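Local structure of probable TonB-dependent receptor (4K3F) at residues V12-I17 against A54-H59; N19-L24 against A222-F227; K35-T38 against Q42-V45; T78-E83 against K217-A222; P204-K207 against A211-K214. The protein probably binds methionine in the periplasm for uptake, as a lipid-attached solute-binding protein of the NlpA lipoprotein family. All coordinates share one frame; numbering follows the deposited sequence. Where two conformers were deposited one is given.

Contact 1: V12-I17 against A54-H59; sequences VPHAEI and ANFFQH. With MSE (selenomethionine), chain B.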
# COMPACT_ATOMS: atom_id res chain seq x y z
N VAL A 12 -4.95 -8.90 1.85
CA VAL A 12 -5.66 -8.07 2.82
C VAL A 12 -5.15 -6.65 2.72
O VAL A 12 -3.96 -6.43 2.89
CB VAL A 12 -5.48 -8.57 4.30
CG1 VAL A 12 -6.27 -7.70 5.27
CG2 VAL A 12 -5.89 -10.02 4.48
N PRO A 13 -6.03 -5.67 2.48
CA PRO A 13 -7.47 -5.75 2.30
C PRO A 13 -7.96 -6.10 0.92
O PRO A 13 -9.16 -6.36 0.75
CB PRO A 13 -7.92 -4.32 2.65
CG PRO A 13 -6.82 -3.48 2.14
CD PRO A 13 -5.58 -4.26 2.55
N HIS A 14 -7.07 -6.10 -0.08
CA HIS A 14 -7.51 -6.02 -1.47
C HIS A 14 -8.36 -7.18 -1.93
O HIS A 14 -9.43 -6.99 -2.49
CB HIS A 14 -6.30 -5.82 -2.40
CG HIS A 14 -5.43 -4.69 -1.97
ND1 HIS A 14 -4.65 -4.74 -0.83
CD2 HIS A 14 -5.26 -3.45 -2.48
CE1 HIS A 14 -4.03 -3.58 -0.68
NE2 HIS A 14 -4.38 -2.78 -1.67
N ALA A 15 -7.91 -8.40 -1.68
CA ALA A 15 -8.67 -9.57 -2.13
C ALA A 15 -9.98 -9.73 -1.33
O ALA A 15 -11.00 -10.19 -1.85
CB ALA A 15 -7.82 -10.83 -2.09
N GLU A 16 -9.97 -9.27 -0.08
CA GLU A 16 -11.18 -9.30 0.74
C GLU A 16 -12.21 -8.34 0.11
O GLU A 16 -13.37 -8.68 -0.05
CB GLU A 16 -10.88 -8.91 2.19
CG GLU A 16 -9.89 -9.85 2.87
CD GLU A 16 -9.78 -9.64 4.39
OE1 GLU A 16 -9.81 -8.50 4.86
OE2 GLU A 16 -9.58 -10.64 5.10
N ILE A 17 -11.78 -7.12 -0.19
CA ILE A 17 -12.66 -6.16 -0.85
C ILE A 17 -13.24 -6.72 -2.13
O ILE A 17 -14.45 -6.61 -2.40
CB ILE A 17 -11.89 -4.85 -1.13
CG1 ILE A 17 -11.60 -4.12 0.19
CG2 ILE A 17 -12.65 -3.94 -2.10
CD1 ILE A 17 -10.56 -3.01 0.08
N ALA A 54 -6.16 -7.07 -14.86
CA ALA A 54 -6.01 -5.94 -13.96
C ALA A 54 -5.41 -6.38 -12.63
O ALA A 54 -5.24 -7.57 -12.36
CB ALA A 54 -7.38 -5.32 -13.71
N ASN A 55 -5.04 -5.41 -11.82
CA ASN A 55 -4.60 -5.69 -10.46
C ASN A 55 -5.07 -4.62 -9.48
O ASN A 55 -5.46 -3.50 -9.87
CB ASN A 55 -3.08 -5.97 -10.37
CG ASN A 55 -2.21 -4.77 -10.71
OD1 ASN A 55 -2.37 -3.68 -10.15
ND2 ASN A 55 -1.27 -4.97 -11.58
N PHE A 56 -4.96 -4.97 -8.21
CA PHE A 56 -5.41 -4.10 -7.12
C PHE A 56 -4.55 -4.37 -5.91
O PHE A 56 -4.77 -5.31 -5.18
CB PHE A 56 -6.90 -4.32 -6.85
CG PHE A 56 -7.47 -3.49 -5.73
CD1 PHE A 56 -7.16 -2.14 -5.61
CD2 PHE A 56 -8.35 -4.03 -4.82
CE1 PHE A 56 -7.70 -1.37 -4.57
CE2 PHE A 56 -8.89 -3.26 -3.79
CZ PHE A 56 -8.58 -1.94 -3.67
N PHE A 57 -3.54 -3.51 -5.75
CA PHE A 57 -2.50 -3.72 -4.70
C PHE A 57 -1.61 -2.53 -4.44
O PHE A 57 -0.94 -2.54 -3.45
CB PHE A 57 -1.59 -4.93 -4.95
CG PHE A 57 -0.45 -4.65 -5.91
CD1 PHE A 57 -0.68 -4.58 -7.26
CD2 PHE A 57 0.83 -4.42 -5.43
CE1 PHE A 57 0.39 -4.32 -8.16
CE2 PHE A 57 1.87 -4.17 -6.31
CZ PHE A 57 1.64 -4.12 -7.66
N GLN A 58 -1.55 -1.54 -5.32
CA GLN A 58 -0.48 -0.50 -5.25
C GLN A 58 -1.09 0.89 -5.25
O GLN A 58 -2.29 1.05 -5.54
CB GLN A 58 0.48 -0.64 -6.43
CG GLN A 58 -0.11 -0.12 -7.75
CD GLN A 58 0.58 -0.74 -8.94
OE1 GLN A 58 1.80 -0.62 -9.11
NE2 GLN A 58 -0.17 -1.49 -9.71
N HIS A 59 -0.26 1.88 -4.91
CA HIS A 59 -0.64 3.27 -5.04
C HIS A 59 0.01 3.84 -6.31
O HIS A 59 0.79 3.20 -6.99
CB HIS A 59 -0.30 4.09 -3.79
CG HIS A 59 1.09 3.86 -3.22
ND1 HIS A 59 2.25 4.16 -3.94
CD2 HIS A 59 1.51 3.38 -2.03
CE1 HIS A 59 3.31 3.89 -3.19
NE2 HIS A 59 2.88 3.42 -2.02
N MSE B . -1.21 -1.45 0.15
CA MSE B . 0.15 -0.83 0.13
C MSE B . 0.03 0.53 0.81
O MSE B . -0.93 1.26 0.53
OXT MSE B . 0.89 0.90 1.61
CB MSE B . 0.70 -0.69 -1.30
CG MSE B . 2.09 -0.10 -1.33
SE MSE B . 2.65 0.23 -3.19
CE MSE B . 2.81 -1.55 -3.79
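His14 drives the CD2 edge of its imidazole onto the face of Phe56, an edge-to-face pair with centroids 4.7 Å apart and planes at 69°. CG of His14 stands anti to its carbonyl carbon (chi1 -51°), which lays the ring across the corner the chain turns at Phe57. Phe57 CA therefore covers one imidazole face in a CH-pi contact, 3.9 Å from the His14 ring centroid. This is the tight half: Phe56 O is pressed to 3.2 Å from His14 CB and is buried with no polar partner in the model. In this periplasmic binding-protein fold the contact packs the start of helix 11-26 on the end of strand 54-59, beside the ligand pocket. His14 NE2 bonds Asn198, while His14 CE1 approaches the amino nitrogen of the bound selenomethionine edge-on, at 3.6 Å. The far end of the ligand lies along the second segment. Its selenium stands over one face of the His59 ring, offset toward the rim and 3.4 Å from NE2. Packing is looser along the helix, where Ile17 CG2 lies 4.2 Å from Phe56 CE2, the isoleucine set roughly perpendicular to the phenylalanine. Next to Ile17, partly exposed Glu16 takes no part and bonds the hydroxyl of Tyr232.

Contact 2: N19-L24 against A222-F227; sequences NVVKPL and AEIKQF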
# COMPACT_ATOMS: atom_id res chain seq x y z
N ASN A 19 -13.63 -9.89 -2.98
CA ASN A 19 -14.59 -10.98 -2.70
C ASN A 19 -16.02 -10.43 -2.39
O ASN A 19 -17.02 -11.02 -2.77
CB ASN A 19 -14.13 -11.82 -1.51
CG ASN A 19 -12.95 -12.73 -1.83
OD1 ASN A 19 -12.83 -13.25 -2.91
ND2 ASN A 19 -12.11 -12.96 -0.82
N VAL A 20 -16.06 -9.27 -1.74
CA VAL A 20 -17.34 -8.64 -1.36
C VAL A 20 -17.98 -7.98 -2.58
O VAL A 20 -19.20 -7.93 -2.64
CB VAL A 20 -17.09 -7.68 -0.18
CG1 VAL A 20 -18.29 -6.83 0.16
CG2 VAL A 20 -16.66 -8.51 1.03
N VAL A 21 -17.17 -7.49 -3.54
CA VAL A 21 -17.76 -6.84 -4.74
C VAL A 21 -18.19 -7.89 -5.74
O VAL A 21 -19.04 -7.61 -6.58
CB VAL A 21 -16.91 -5.78 -5.51
CG1 VAL A 21 -16.68 -4.54 -4.70
CG2 VAL A 21 -15.62 -6.32 -6.04
N LYS A 22 -17.61 -9.08 -5.66
CA LYS A 22 -17.80 -10.07 -6.74
C LYS A 22 -19.27 -10.39 -7.02
O LYS A 22 -19.68 -10.40 -8.15
CB LYS A 22 -16.97 -11.35 -6.47
CG LYS A 22 -17.25 -12.49 -7.43
CD LYS A 22 -16.12 -13.53 -7.42
CE LYS A 22 -16.50 -14.66 -8.37
NZ LYS A 22 -15.37 -15.60 -8.60
N PRO A 23 -20.09 -10.61 -5.98
CA PRO A 23 -21.52 -10.85 -6.29
C PRO A 23 -22.25 -9.69 -6.95
O PRO A 23 -23.11 -9.94 -7.79
CB PRO A 23 -22.13 -11.14 -4.93
CG PRO A 23 -20.98 -11.71 -4.15
CD PRO A 23 -19.78 -10.93 -4.57
N LEU A 24 -21.92 -8.46 -6.57
CA LEU A 24 -22.50 -7.27 -7.20
C LEU A 24 -22.20 -7.26 -8.70
O LEU A 24 -23.08 -6.94 -9.52
CB LEU A 24 -21.96 -5.97 -6.58
CG LEU A 24 -22.38 -5.66 -5.14
CD1 LEU A 24 -21.71 -4.37 -4.67
CD2 LEU A 24 -23.91 -5.61 -5.04
N ALA A 222 -21.56 2.41 -2.07
CA ALA A 222 -21.84 2.58 -0.64
C ALA A 222 -21.62 1.29 0.13
O ALA A 222 -21.16 1.32 1.28
CB ALA A 222 -23.27 3.03 -0.45
N GLU A 223 -21.89 0.15 -0.52
CA GLU A 223 -21.75 -1.15 0.12
C GLU A 223 -20.28 -1.48 0.40
O GLU A 223 -19.97 -2.01 1.45
CB GLU A 223 -22.40 -2.23 -0.74
CG GLU A 223 -23.92 -2.10 -0.78
CD GLU A 223 -24.43 -1.04 -1.73
OE1 GLU A 223 -23.69 -0.61 -2.64
OE2 GLU A 223 -25.59 -0.61 -1.56
N ILE A 224 -19.38 -1.15 -0.53
CA ILE A 224 -17.96 -1.43 -0.35
C ILE A 224 -17.39 -0.48 0.68
O ILE A 224 -16.54 -0.85 1.48
CB ILE A 224 -17.23 -1.34 -1.71
CG1 ILE A 224 -17.58 -2.58 -2.50
CG2 ILE A 224 -15.75 -1.23 -1.52
CD1 ILE A 224 -17.07 -3.88 -1.86
N LYS A 225 -17.93 0.75 0.72
CA LYS A 225 -17.47 1.72 1.71
C LYS A 225 -17.82 1.22 3.11
O LYS A 225 -16.99 1.22 4.01
CB LYS A 225 -18.08 3.11 1.44
CG LYS A 225 -17.80 4.13 2.53
CD LYS A 225 -18.48 5.45 2.18
CE LYS A 225 -17.52 6.38 1.51
NZ LYS A 225 -18.00 7.77 1.58
N GLN A 226 -19.04 0.72 3.26
CA GLN A 226 -19.47 0.17 4.54
C GLN A 226 -18.60 -1.01 4.94
O GLN A 226 -18.20 -1.11 6.11
CB GLN A 226 -20.95 -0.28 4.46
CG GLN A 226 -21.51 -0.97 5.71
CD GLN A 226 -21.39 -0.13 6.96
OE1 GLN A 226 -21.68 1.06 6.91
NE2 GLN A 226 -20.96 -0.74 8.08
N PHE A 227 -18.34 -1.92 4.00
CA PHE A 227 -17.52 -3.08 4.32
C PHE A 227 -16.16 -2.60 4.84
O PHE A 227 -15.65 -3.09 5.83
CB PHE A 227 -17.32 -4.01 3.11
CG PHE A 227 -16.25 -5.06 3.33
CD1 PHE A 227 -16.50 -6.16 4.13
CD2 PHE A 227 -15.01 -4.94 2.75
CE1 PHE A 227 -15.52 -7.11 4.37
CE2 PHE A 227 -14.03 -5.88 2.96
CZ PHE A 227 -14.28 -6.97 3.78
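This is an antiparallel helix-helix contact, made by Val20 and Val21 of helix 11-26 against Ile224 and Phe227 of helix 222-232, near the edge of the lobe built on the six-stranded sheet. The short axes run 10.3 Å apart with their directions 160° from each other. Val20 carries most of it by splitting its two methyls between partners. CG2 of Val20 sits almost squarely above the middle of the Phe227 ring, 3.8 Å from its centroid and 11° off the normal, a CH-pi contact over the face. The other branch, CG1, lies anti to the backbone N (chi1 172°) and meets Ile224 CD1 at 3.8 Å, the two side chains lying flank to flank and pointing opposite ways. Val21 adds its flank to Ile224 on the buried side, though the modelled closeness of those methyls is doubtful. Val21 also rests on Leu32 of strand 30-36, and Ser221 OG holds Ile224 N at the start of the second helix. A glycerol, probably from crystallisation, lies beside Phe227. Every group meeting here is hydrocarbon or aromatic, so the two helices are matched by shape, burial and one methyl-on-ring contact and not by directional polar bonds.

Contact 3: K35-T38 against Q42-V45; sequences KEFT and QPNV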
# COMPACT_ATOMS: atom_id res chain seq x y z
N LYS A 35 -7.13 -13.44 -8.17
CA LYS A 35 -5.92 -14.24 -7.97
C LYS A 35 -5.05 -13.55 -6.94
O LYS A 35 -4.63 -12.40 -7.15
CB LYS A 35 -5.20 -14.40 -9.31
CG LYS A 35 -5.84 -15.45 -10.24
CD LYS A 35 -7.23 -15.03 -10.73
CE LYS A 35 -7.67 -15.80 -11.96
NZ LYS A 35 -7.77 -17.25 -11.67
N GLU A 36 -4.77 -14.23 -5.84
CA GLU A 36 -4.01 -13.62 -4.78
C GLU A 36 -2.50 -13.73 -4.97
O GLU A 36 -2.03 -14.79 -5.37
CB GLU A 36 -4.35 -14.26 -3.45
CG GLU A 36 -5.81 -14.08 -3.11
CD GLU A 36 -6.15 -14.40 -1.66
OE1 GLU A 36 -5.26 -14.52 -0.79
OE2 GLU A 36 -7.35 -14.52 -1.40
N PHE A 37 -1.78 -12.67 -4.68
CA PHE A 37 -0.32 -12.65 -4.72
C PHE A 37 0.20 -12.05 -3.42
O PHE A 37 -0.44 -11.18 -2.85
CB PHE A 37 0.16 -11.80 -5.89
CG PHE A 37 -0.09 -12.43 -7.22
CD1 PHE A 37 -1.31 -12.27 -7.86
CD2 PHE A 37 0.90 -13.18 -7.84
CE1 PHE A 37 -1.54 -12.87 -9.09
CE2 PHE A 37 0.67 -13.77 -9.06
CZ PHE A 37 -0.57 -13.60 -9.69
N THR A 38 1.36 -12.49 -2.95
CA THR A 38 1.84 -11.95 -1.70
C THR A 38 2.85 -10.79 -1.85
O THR A 38 3.25 -10.18 -0.85
CB THR A 38 2.51 -13.05 -0.87
OG1 THR A 38 3.63 -13.55 -1.61
CG2 THR A 38 1.53 -14.15 -0.58
N GLN A 42 4.93 -9.25 -8.93
CA GLN A 42 4.22 -10.15 -9.84
C GLN A 42 2.82 -9.67 -10.27
O GLN A 42 2.44 -9.93 -11.43
CB GLN A 42 4.18 -11.60 -9.31
CG GLN A 42 5.58 -12.26 -9.15
CD GLN A 42 6.48 -12.09 -10.39
OE1 GLN A 42 7.61 -11.60 -10.29
NE2 GLN A 42 5.99 -12.47 -11.54
N PRO A 43 2.05 -8.99 -9.40
CA PRO A 43 0.74 -8.51 -9.90
C PRO A 43 0.87 -7.60 -11.13
O PRO A 43 -0.01 -7.65 -12.03
CB PRO A 43 0.10 -7.83 -8.66
CG PRO A 43 0.77 -8.51 -7.51
CD PRO A 43 2.20 -8.74 -7.95
N ASN A 44 1.93 -6.78 -11.21
CA ASN A 44 2.12 -5.91 -12.33
C ASN A 44 2.64 -6.68 -13.52
O ASN A 44 2.20 -6.49 -14.65
CB ASN A 44 3.07 -4.80 -11.95
CG ASN A 44 2.38 -3.64 -11.31
OD1 ASN A 44 1.18 -3.49 -11.42
ND2 ASN A 44 3.16 -2.78 -10.63
N VAL A 45 3.61 -7.55 -13.27
CA VAL A 45 4.19 -8.39 -14.33
C VAL A 45 3.09 -9.23 -15.01
O VAL A 45 3.05 -9.34 -16.22
CB VAL A 45 5.27 -9.35 -13.76
CG1 VAL A 45 5.72 -10.33 -14.83
CG2 VAL A 45 6.43 -8.57 -13.20
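Asn44 OD1 is gripped by two amide groups, Asn55 ND2 and Gln58 NE2, which fix the first turn of helix 42-48 while its leading residues, Gln42 and Pro43, pack against Phe37. The contact itself is apolar. Pro43 CG comes to 3.7 Å from Phe37 CB and 4.0 Å from Phe37 CG, at the root of the benzene ring. Farther out, Gln42 CB meets Phe37 CD2 at 3.9 Å and CE2 of the same ring at 4.1 Å. Only the beginning of the glutamine takes part: its chain bends at chi2 and carries the amide away, the amide plane turned 47° from the ring. Phe37 reaches both residues because its CG is anti to the carbonyl carbon (chi1 -72°), beside the backbone N. Asp39, in the short connection, bonds Gln42 N through its OD2. The pair thus closes the short connection between edge strand 30-36 and helix 42-48. Phe37 is backbone-bonded to Ala9 and touches Ala8 of strand 3-9, Pro43 continues onto Ala8 and onto Phe57 of strand 54-59, and Thr38 O reaches the hydroxyl of Tyr174 on helix 172-177.

Contact 4: T78-E83 against K217-A222; sequences TGVHIE and KALHSA. With MSE (selenomethionine), chain B.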
# COMPACT_ATOMS: atom_id res chain seq x y z
N THR A 78 -9.08 3.57 -11.15
CA THR A 78 -9.77 4.31 -10.10
C THR A 78 -9.13 4.09 -8.77
O THR A 78 -8.40 3.11 -8.57
CB THR A 78 -11.26 3.94 -10.03
OG1 THR A 78 -11.97 4.97 -9.33
CG2 THR A 78 -11.51 2.61 -9.34
N GLY A 79 -9.36 5.03 -7.86
CA GLY A 79 -8.86 4.94 -6.52
C GLY A 79 -9.89 4.33 -5.61
O GLY A 79 -11.09 4.51 -5.79
N VAL A 80 -9.44 3.58 -4.63
CA VAL A 80 -10.32 2.86 -3.77
C VAL A 80 -10.19 3.23 -2.31
O VAL A 80 -11.19 3.55 -1.68
CB VAL A 80 -10.20 1.35 -3.96
CG1 VAL A 80 -11.25 0.64 -3.10
CG2 VAL A 80 -10.40 0.94 -5.41
N HIS A 81 -8.98 3.13 -1.75
CA HIS A 81 -8.78 3.31 -0.33
C HIS A 81 -7.37 3.76 -0.02
O HIS A 81 -6.49 3.70 -0.89
CB HIS A 81 -9.06 2.01 0.45
CG HIS A 81 -8.05 0.94 0.23
ND1 HIS A 81 -8.20 -0.08 -0.69
CD2 HIS A 81 -6.85 0.72 0.82
CE1 HIS A 81 -7.14 -0.87 -0.65
NE2 HIS A 81 -6.31 -0.39 0.25
N ILE A 82 -7.19 4.23 1.20
CA ILE A 82 -5.86 4.62 1.69
C ILE A 82 -5.55 3.73 2.87
O ILE A 82 -6.46 3.35 3.63
CB ILE A 82 -5.81 6.12 2.13
CG1 ILE A 82 -6.31 7.03 1.01
CG2 ILE A 82 -4.40 6.55 2.48
CD1 ILE A 82 -7.60 7.73 1.37
N GLU A 83 -4.28 3.39 3.03
CA GLU A 83 -3.79 2.56 4.16
C GLU A 83 -2.73 3.35 4.90
O GLU A 83 -1.56 3.19 4.63
CB GLU A 83 -3.12 1.28 3.65
CG GLU A 83 -4.04 0.33 2.96
CD GLU A 83 -3.34 -0.85 2.29
OE1 GLU A 83 -2.14 -1.19 2.57
OE2 GLU A 83 -4.00 -1.44 1.44
N LYS A 217 -16.86 1.17 -10.75
CA LYS A 217 -18.04 1.75 -10.14
C LYS A 217 -18.40 1.00 -8.86
O LYS A 217 -18.73 1.62 -7.87
CB LYS A 217 -19.22 1.75 -11.11
CG LYS A 217 -20.50 2.35 -10.54
CD LYS A 217 -21.44 2.80 -11.66
CE LYS A 217 -22.89 2.88 -11.21
NZ LYS A 217 -23.81 2.80 -12.38
N ALA A 218 -18.34 -0.33 -8.89
CA ALA A 218 -18.65 -1.15 -7.69
C ALA A 218 -17.71 -0.83 -6.56
O ALA A 218 -18.09 -0.84 -5.38
CB ALA A 218 -18.60 -2.63 -8.02
N LEU A 219 -16.45 -0.52 -6.89
CA LEU A 219 -15.44 -0.21 -5.88
C LEU A 219 -15.64 1.16 -5.26
O LEU A 219 -14.93 1.49 -4.32
CB LEU A 219 -14.03 -0.32 -6.45
CG LEU A 219 -13.59 -1.75 -6.78
CD1 LEU A 219 -12.34 -1.78 -7.62
CD2 LEU A 219 -13.34 -2.52 -5.52
N HIS A 220 -16.55 1.98 -5.81
CA HIS A 220 -16.97 3.26 -5.19
C HIS A 220 -18.36 3.15 -4.57
O HIS A 220 -18.95 4.17 -4.20
CB HIS A 220 -16.92 4.42 -6.18
CG HIS A 220 -15.55 4.95 -6.44
ND1 HIS A 220 -15.33 6.16 -7.06
CD2 HIS A 220 -14.31 4.46 -6.13
CE1 HIS A 220 -14.03 6.39 -7.15
NE2 HIS A 220 -13.39 5.37 -6.61
N SER A 221 -18.89 1.93 -4.43
CA SER A 221 -20.26 1.74 -3.99
C SER A 221 -20.36 2.01 -2.49
O SER A 221 -19.39 1.88 -1.73
CB SER A 221 -20.79 0.36 -4.29
OG SER A 221 -20.11 -0.61 -3.54
N ALA A 222 -21.56 2.41 -2.07
CA ALA A 222 -21.84 2.58 -0.64
C ALA A 222 -21.62 1.29 0.13
O ALA A 222 -21.16 1.32 1.28
CB ALA A 222 -23.27 3.03 -0.45
N MSE B . -1.21 -1.45 0.15
CA MSE B . 0.15 -0.83 0.13
C MSE B . 0.03 0.53 0.81
O MSE B . -0.93 1.26 0.53
OXT MSE B . 0.89 0.90 1.61
CB MSE B . 0.70 -0.69 -1.30
CG MSE B . 2.09 -0.10 -1.33
SE MSE B . 2.65 0.23 -3.19
CE MSE B . 2.81 -1.55 -3.79
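Polar contact comes first from His220, whose NE2 donates to Gly79 O at 2.6 Å. The bond is bent at the proton (147°), yet the oxygen lies in the imidazole plane and NE2 approaches the carbonyl almost head-on. Thr78 OG1 stands 3.1 Å from the same His220 NE2, its approach oblique to the ring. ND1 is hydrogen-bonded to a glycerol, probably from crystallisation, and Phe240 stacks on the imidazole. The apolar part is Val80 against Leu219: CG2 of Val80 lies 4.0 Å from both CB and CD1 of Leu219. Turn geometry shapes the second segment. Residues Ala218 to Ser221 form a type I beta turn in which Ala218 O accepts from both Ser221 N and Ser221 OG, the latter at 2.7 Å, and Ser221 OG also caps the next helix at Ile224 N. Carboxylate bonds end the first segment. Glu83 OE2 takes His81 NE2 on its anti lone pair at 2.8 Å, leaving OE1 turned to the ligand amino nitrogen at 2.6 Å. Strand 75-82, covered by the turn at Thr78 to Val80, leads just past its end to Glu83 in the pocket, an acidic group paired with the ligand's amino group as is usual in amino-acid-binding periplasmic proteins.

Contact 5: P204-K207 against A211-K214; sequences PDNK and AMQK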
# COMPACT_ATOMS: atom_id res chain seq x y z
N PRO A 204 -3.99 0.09 -21.24
CA PRO A 204 -4.76 0.90 -22.20
C PRO A 204 -5.88 0.16 -22.91
O PRO A 204 -6.93 0.76 -23.16
CB PRO A 204 -3.69 1.40 -23.17
CG PRO A 204 -2.46 1.52 -22.28
CD PRO A 204 -2.54 0.32 -21.37
N ASP A 205 -5.70 -1.12 -23.21
CA ASP A 205 -6.67 -1.87 -23.96
C ASP A 205 -7.99 -2.11 -23.24
O ASP A 205 -9.03 -2.23 -23.90
CB ASP A 205 -6.11 -3.19 -24.52
CG ASP A 205 -5.64 -4.18 -23.42
OD1 ASP A 205 -6.47 -4.88 -22.75
OD2 ASP A 205 -4.39 -4.23 -23.25
N ASN A 206 -7.93 -2.14 -21.92
CA ASN A 206 -9.12 -2.51 -21.12
C ASN A 206 -9.57 -1.56 -20.04
O ASN A 206 -10.59 -1.79 -19.40
CB ASN A 206 -9.00 -3.94 -20.59
CG ASN A 206 -7.81 -4.10 -19.65
OD1 ASN A 206 -7.17 -3.12 -19.26
ND2 ASN A 206 -7.54 -5.33 -19.26
N LYS A 207 -8.84 -0.48 -19.84
CA LYS A 207 -9.23 0.49 -18.84
C LYS A 207 -10.68 0.95 -19.03
O LYS A 207 -11.39 1.17 -18.06
CB LYS A 207 -8.29 1.70 -18.90
CG LYS A 207 -8.77 2.92 -18.16
CD LYS A 207 -7.64 3.87 -17.88
CE LYS A 207 -8.13 5.20 -17.26
NZ LYS A 207 -6.95 6.00 -16.78
N ALA A 211 -16.58 -4.10 -18.61
CA ALA A 211 -16.38 -4.85 -17.37
C ALA A 211 -15.50 -4.08 -16.40
O ALA A 211 -15.79 -4.04 -15.18
CB ALA A 211 -15.73 -6.18 -17.68
N MSE A 212 -14.43 -3.46 -16.94
CA MSE A 212 -13.56 -2.68 -16.08
C MSE A 212 -14.31 -1.54 -15.44
O MSE A 212 -14.11 -1.22 -14.25
CB MSE A 212 -12.33 -2.20 -16.84
CG MSE A 212 -11.19 -1.74 -15.93
SE MSE A 212 -10.30 -3.21 -14.98
CE MSE A 212 -9.66 -4.09 -16.61
N GLN A 213 -15.17 -0.88 -16.20
CA GLN A 213 -15.91 0.25 -15.68
C GLN A 213 -16.88 -0.19 -14.59
O GLN A 213 -17.07 0.54 -13.60
CB GLN A 213 -16.72 0.97 -16.76
CG GLN A 213 -15.90 1.71 -17.82
CD GLN A 213 -16.81 2.35 -18.93
OE1 GLN A 213 -17.97 1.95 -19.18
NE2 GLN A 213 -16.27 3.37 -19.58
N LYS A 214 -17.52 -1.34 -14.79
CA LYS A 214 -18.46 -1.86 -13.77
C LYS A 214 -17.68 -2.15 -12.50
O LYS A 214 -18.16 -1.82 -11.43
CB LYS A 214 -19.14 -3.08 -14.29
CG LYS A 214 -20.21 -2.76 -15.32
CD LYS A 214 -20.76 -3.98 -16.00
CE LYS A 214 -21.99 -3.63 -16.85
NZ LYS A 214 -22.30 -4.79 -17.70
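Met212, present as selenomethionine, sends CG anti to the backbone N (chi1 -163°) and then folds twice, at chi2 (71°) and chi3 (63°), which curls its terminal methyl back over the side chain of Asn206. Asn206 for its part holds CG between its backbone N and carbonyl carbon, a position that presents the amide face to the methyl. CE of Met212 stands over the face of that amide, almost directly above CG at 3.6 Å, with Asn206 ND2 at 3.6 Å from it and OD1 at 3.8 Å. Nearer the backbone, the root of the same side chain lies against two carbonyl oxygens of the loop. Met212 CB lies 3.1 Å from Asn206 O, and Met212 CG is 3.6 Å from Lys207 O.

The amide is held in place from outside: its OD1 accepts from Arg203 N and its ND2 donates to Asp53 O. Ser209 OG joins the two segments indirectly, being bonded to both Asn206 O and Met212 N. Beyond the loop, Met212 goes on to Leu5, Val77, Leu200 and Ala202, strand residues of the six-stranded sheet. Met212 thus sits between the sheet and the loop that follows strand 198-202, at the first turn of helix 210-218. The side chain of Lys207 starts away from Met212, and its NZ bonds Ala76 O. The direct contact is one of an apolar methyl on a flat polar group whose own bonds are made elsewhere; dispersion and close fit join the segments, while the hydrogen bonds around them fix the amide face that the methyl covers.

How the contacts relate
From the N terminus, helix 11-26 opens two loops. Contact 1 closes the first at strand 54-59, with contact 3 nested inside it as a short connection from strand 30-36 into helix 42-48. Contact 2 starts farther along the same helix and closes only at helix 222-232, so it crosses contact 1 and encloses contacts 3, 4 and 5. Contact 4 joins strand 75-82 to the end of helix 210-218 and shares Ala222 with contact 2; contact 5 nests within it. Contacts 1 and 4 are in series but meet at the ligand, where Glu83 OE2 lies beside His14. All five lie in the lobe built on the six-stranded sheet; contact 2 joins two helices that cover it.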